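Local structure of beta-1,4-mannanase (Aplysia kurodai, 3VUP) at residues A[39-42]-A[43-47]; A[325-328]-A[329-333]. The protein probably hydrolyses the beta-1,4-linked mannose backbone of mannan, as a TIM-barrel enzyme of the sea hare's digestive fluid. All blocks are in the same frame, centred on the assembly; numbering follows the deposited sequence. Where two conformers were deposited one is given.

Both contacts are local turns of single helices, so neither closes a long loop; they follow one another along the chain without nesting or crossing. Interaction 1 comes first, in helix 36-53, which carries the chain from barrel strand 18-22 to strand 58-65. Interaction 2 lies far later, in helix 324-338, just after the eighth strand, 318-322. Strands 18-22 and 318-322 are neighbours where the barrel closes, and their helices pack together outside it: the centres of the two contacts are about 16 Å apart, and E47 CD meets V325 CG2 at 4.1 Å. The first and last parts of the barrel are thus joined here.

Interaction 1: residues A[39-42]-A[43-47]; sequences RNKN and RIEPE
N40 and R43 meet one helical turn apart: N40 OD1 lies 2.9 Å from R43 NH2, but the angle is too poor for a hydrogen bond. The amide and guanidinium planes are 27° apart. The side-chain amide of N40 has its partners outside residues 39-47, its ND2 giving to the carbonyl of Q36 and its OD1 pairing with the hydroxyl of S27, which also makes a weak bond with R43 NH2. The R43 chain bends at chi3 (-71°), which turns it back toward the preceding turn, where a water accepts from R43 NE at 2.7 Å and donates to R39 O. This is helix 36-53, the crossover helix of the first beta-alpha-beta unit of the TIM barrel, between strands 18-22 and 58-65. On another flank, K41 and E45 run side by side, pointing the same way, each with CG trans to its own backbone N (chi1 -179° in both) and the rest of the chain stretched out. K41 CE comes to 3.6 Å from E45 OE1, while the charged ends go to helix 88-101 and its end: K41 NZ forms a salt bridge with D94, and E45 OE2 takes K101 and the hydroxyl of Y102. Their backbones are joined by the bond from E45 N to K41 O. The CD1 methyl of I44 packs against N40 CB at 3.9 Å, and both side chains touch M26. N40 O accepts from R43 N and I44 N; P46 has no N-H to give, and its CD instead sits 3.1 Å from N42 O.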
loop_
_atom_site.group_PDB
_atom_site.type_symbol
_atom_site.label_atom_id
_atom_site.label_comp_id
_atom_site.label_asym_id
_atom_site.label_seq_id
_atom_site.Cartn_x
_atom_site.Cartn_y
_atom_site.Cartn_z
ATOM N N ARG A 39 19.168 13.870 1.338
ATOM C CA ARG A 39 20.098 13.271 2.287
ATOM C C ARG A 39 20.133 11.748 2.194
ATOM O O ARG A 39 21.181 11.134 2.405
ATOM C CB ARG A 39 19.784 13.717 3.715
ATOM C CG ARG A 39 20.183 15.157 3.997
ATOM C CD ARG A 39 20.076 15.494 5.476
ATOM N NE ARG A 39 18.690 15.647 5.905
ATOM C CZ ARG A 39 18.026 16.798 5.879
ATOM N NH1 ARG A 39 18.623 17.900 5.444
ATOM N NH2 ARG A 39 16.767 16.849 6.288
ATOM N N ASN A 40 18.996 11.139 1.865
ATOM C CA ASN A 40 18.895 9.676 1.797
ATOM C C ASN A 40 19.029 9.091 0.391
ATOM O O ASN A 40 19.130 7.872 0.235
ATOM C CB ASN A 40 17.565 9.191 2.389
ATOM C CG ASN A 40 17.534 9.215 3.914
ATOM O OD1 ASN A 40 17.854 8.224 4.571
ATOM N ND2 ASN A 40 17.095 10.334 4.478
ATOM N N LYS A 41 19.011 9.952 -0.622
ATOM C CA LYS A 41 18.994 9.503 -2.013
ATOM C C LYS A 41 20.179 8.602 -2.375
ATOM O O LYS A 41 20.023 7.635 -3.125
ATOM C CB LYS A 41 18.924 10.702 -2.961
ATOM C CG LYS A 41 18.884 10.329 -4.435
ATOM C CD LYS A 41 18.721 11.559 -5.310
ATOM C CE LYS A 41 18.619 11.187 -6.780
ATOM N NZ LYS A 41 18.403 12.394 -7.625
ATOM N N ASN A 42 21.360 8.907 -1.841
ATOM C CA ASN A 42 22.539 8.107 -2.158
ATOM C C ASN A 42 22.448 6.666 -1.653
ATOM O O ASN A 42 23.168 5.799 -2.130
ATOM C CB ASN A 42 23.832 8.773 -1.668
ATOM C CG ASN A 42 23.957 8.772 -0.156
ATOM O OD1 ASN A 42 22.967 8.918 0.564
ATOM N ND2 ASN A 42 25.183 8.613 0.334
ATOM N N ARG A 43 21.557 6.416 -0.698
ATOM C CA ARG A 43 21.297 5.052 -0.244
ATOM C C ARG A 43 20.050 4.435 -0.879
ATOM O O ARG A 43 19.977 3.217 -1.059
ATOM C CB ARG A 43 21.200 4.992 1.281
ATOM C CG ARG A 43 22.522 5.247 1.984
ATOM C CD ARG A 43 22.374 5.110 3.486
ATOM N NE ARG A 43 21.605 6.209 4.059
ATOM C CZ ARG A 43 20.954 6.145 5.217
ATOM N NH1 ARG A 43 20.964 5.025 5.932
ATOM N NH2 ARG A 43 20.284 7.202 5.656
ATOM N N ILE A 44 19.073 5.267 -1.222
ATOM C CA ILE A 44 17.846 4.764 -1.829
ATOM C C ILE A 44 18.034 4.439 -3.311
ATOM O O ILE A 44 17.559 3.410 -3.794
ATOM C CB ILE A 44 16.666 5.729 -1.620
ATOM C CG1 ILE A 44 16.325 5.808 -0.135
ATOM C CG2 ILE A 44 15.451 5.276 -2.425
ATOM C CD1 ILE A 44 15.311 6.868 0.204
ATOM N N GLU A 45 18.733 5.304 -4.034
ATOM C CA GLU A 45 18.940 5.043 -5.457
ATOM C C GLU A 45 19.576 3.663 -5.752
ATOM O O GLU A 45 19.095 2.952 -6.635
ATOM C CB GLU A 45 19.686 6.197 -6.147
ATOM C CG GLU A 45 19.878 5.957 -7.629
ATOM C CD GLU A 45 20.304 7.194 -8.393
ATOM O OE1 GLU A 45 20.530 8.253 -7.763
ATOM O OE2 GLU A 45 20.416 7.095 -9.633
ATOM N N PRO A 46 20.628 3.265 -5.000
ATOM C CA PRO A 46 21.171 1.919 -5.239
ATOM C C PRO A 46 20.154 0.798 -5.026
ATOM O O PRO A 46 20.291 -0.250 -5.655
ATOM C CB PRO A 46 22.306 1.813 -4.217
ATOM C CG PRO A 46 22.761 3.210 -4.045
ATOM C CD PRO A 46 21.510 4.052 -4.118
ATOM N N GLU A 47 19.163 1.000 -4.165
ATOM C CA GLU A 47 18.132 -0.014 -3.992
ATOM C C GLU A 47 17.262 -0.131 -5.240
ATOM O O GLU A 47 16.836 -1.223 -5.604
ATOM C CB GLU A 47 17.295 0.257 -2.741
ATOM C CG GLU A 47 18.114 0.231 -1.461
ATOM C CD GLU A 47 18.710 -1.134 -1.156
ATOM O OE1 GLU A 47 18.131 -2.163 -1.574
ATOM O OE2 GLU A 47 19.766 -1.176 -0.489
HETATM O O HOH W 1 22.464 8.696 3.280
#

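Interaction 2: residues A[325-328]-A[329-333]; sequences VQRG and DNQRK. With SO4 (sulfate ion), chain F.
A sulfate, probably from the crystallisation liquor, sits against the first turns of helix 324-338, which follows the last strand of the TIM barrel; R327, N330 and Q331 grip it from the helix. In the conformer described, R327 bends at chi2 and chi3, curling its guanidinium edge-on to the anion: NE donates to sulfate O1 at 2.6 Å, and NH2 makes a weak bond to O4. N330 ND2 reaches O3 from the far side at 3.1 Å, whereas Q331 NE2 comes in beside the arginine, bonding O2 at 3.3 Å and weakly sharing O1; Q297 N adds a backbone donor. Both amides have partners in the protein too, N330 ND2 at E296 and Q331 at S321 and the carbonyl of W322. The Q331 amide also lies against the arginine stem, with NE2 3.4 Å from R327 CB and the amide plane 50° from the guanidinium. The helix backbone continues through Q331 N to R327 O and R332 N to G328 O. R332, in one of two conformers, folds back over the preceding turn (chi3 -73°); its NH1 forms a salt bridge with D329 OD1 at 3.1 Å. One face of that guanidinium rests on G328 O, 3.3 Å from R332 CZ.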
loop_
_atom_site.group_PDB
_atom_site.type_symbol
_atom_site.label_atom_id
_atom_site.label_comp_id
_atom_site.label_asym_id
_atom_site.label_seq_id
_atom_site.Cartn_x
_atom_site.Cartn_y
_atom_site.Cartn_z
ATOM N N VAL A 325 15.823 -3.648 1.842
ATOM C CA VAL A 325 17.067 -3.141 2.408
ATOM C C VAL A 325 17.769 -4.203 3.249
ATOM O O VAL A 325 18.979 -4.390 3.129
ATOM C CB VAL A 325 16.835 -1.847 3.213
ATOM C CG1 VAL A 325 18.034 -1.516 4.076
ATOM C CG2 VAL A 325 16.530 -0.699 2.266
ATOM N N GLN A 326 17.017 -4.914 4.083
ATOM C CA GLN A 326 17.632 -5.940 4.914
ATOM C C GLN A 326 17.675 -7.330 4.297
ATOM O O GLN A 326 18.563 -8.120 4.615
ATOM C CB GLN A 326 16.936 -6.012 6.275
ATOM C CG GLN A 326 17.281 -4.844 7.184
ATOM C CD GLN A 326 16.532 -4.857 8.503
ATOM O OE1 GLN A 326 16.155 -5.909 9.013
ATOM N NE2 GLN A 326 16.322 -3.680 9.065
ATOM N N ARG A 327 16.728 -7.633 3.412
ATOM C CA ARG A 327 16.508 -9.009 2.982
ATOM C C ARG A 327 16.644 -9.182 1.471
ATOM O O ARG A 327 16.330 -10.243 0.932
ATOM C CB ARG A 327 15.123 -9.488 3.436
ATOM C CG ARG A 327 14.643 -8.898 4.768
ATOM C CD ARG A 327 15.299 -9.531 6.004
ATOM N NE ARG A 327 14.836 -10.903 6.234
ATOM C CZ ARG A 327 14.845 -11.519 7.413
ATOM N NH1 ARG A 327 15.279 -10.886 8.493
ATOM N NH2 ARG A 327 14.410 -12.770 7.521
ATOM N N GLY A 328 17.113 -8.141 0.789
ATOM C CA GLY A 328 17.221 -8.172 -0.656
ATOM C C GLY A 328 18.139 -9.240 -1.217
ATOM O O GLY A 328 17.890 -9.731 -2.318
ATOM N N ASP A 329 19.203 -9.591 -0.490
ATOM C CA ASP A 329 20.118 -10.658 -0.921
ATOM C C ASP A 329 19.315 -11.901 -1.271
ATOM O O ASP A 329 19.498 -12.513 -2.324
ATOM C CB ASP A 329 21.109 -11.041 0.197
ATOM C CG ASP A 329 22.385 -10.205 0.200
ATOM O OD1 ASP A 329 22.507 -9.273 -0.615
ATOM O OD2 ASP A 329 23.271 -10.483 1.044
ATOM N N ASN A 330 18.428 -12.277 -0.361
ATOM C CA ASN A 330 17.624 -13.463 -0.565
ATOM C C ASN A 330 16.474 -13.201 -1.525
ATOM O O ASN A 330 16.208 -13.988 -2.435
ATOM C CB ASN A 330 17.088 -13.972 0.773
ATOM C CG ASN A 330 16.506 -15.365 0.667
ATOM O OD1 ASN A 330 17.117 -16.255 0.074
ATOM N ND2 ASN A 330 15.307 -15.559 1.223
ATOM N N GLN A 331 15.775 -12.093 -1.321
ATOM C CA GLN A 331 14.538 -11.863 -2.053
ATOM C C GLN A 331 14.756 -11.646 -3.546
ATOM O O GLN A 331 13.922 -12.045 -4.359
ATOM C CB GLN A 331 13.732 -10.728 -1.416
ATOM C CG GLN A 331 13.268 -11.107 -0.021
ATOM C CD GLN A 331 12.565 -9.988 0.713
ATOM O OE1 GLN A 331 12.404 -8.880 0.199
ATOM N NE2 GLN A 331 12.130 -10.280 1.928
ATOM N N ARG A 332 15.887 -11.044 -3.901
ATOM C CA ARG A 332 16.223 -10.857 -5.304
ATOM C C ARG A 332 16.292 -12.159 -6.078
ATOM O O ARG A 332 16.074 -12.165 -7.288
ATOM C CB ARG A 332 17.540 -10.117 -5.455
ATOM C CG ARG A 332 17.418 -8.629 -5.252
ATOM C CD ARG A 332 18.699 -7.889 -5.608
ATOM N NE ARG A 332 19.762 -8.074 -4.627
ATOM C CZ ARG A 332 19.872 -7.367 -3.506
ATOM N NH1 ARG A 332 20.880 -7.590 -2.672
ATOM N NH2 ARG A 332 18.960 -6.443 -3.207
ATOM N N LYS A 333 16.604 -13.258 -5.396
ATOM C CA LYS A 333 16.623 -14.541 -6.081
ATOM C C LYS A 333 15.251 -14.902 -6.616
ATOM O O LYS A 333 15.123 -15.437 -7.717
ATOM C CB LYS A 333 17.021 -15.656 -5.117
ATOM C CG LYS A 333 18.377 -15.517 -4.499
ATOM C CD LYS A 333 18.639 -16.641 -3.511
ATOM C CE LYS A 333 18.778 -17.977 -4.219
ATOM N NZ LYS A 333 18.999 -19.083 -3.252
HETATM S S SO4 F . 13.564 -13.466 3.910
HETATM O O1 SO4 F . 13.460 -12.094 4.339
HETATM O O2 SO4 F . 13.184 -13.313 2.561
HETATM O O3 SO4 F . 14.946 -13.868 3.751
HETATM O O4 SO4 F . 12.951 -14.303 4.930
HETATM O O HOH W 2 20.156 -8.993 2.368
#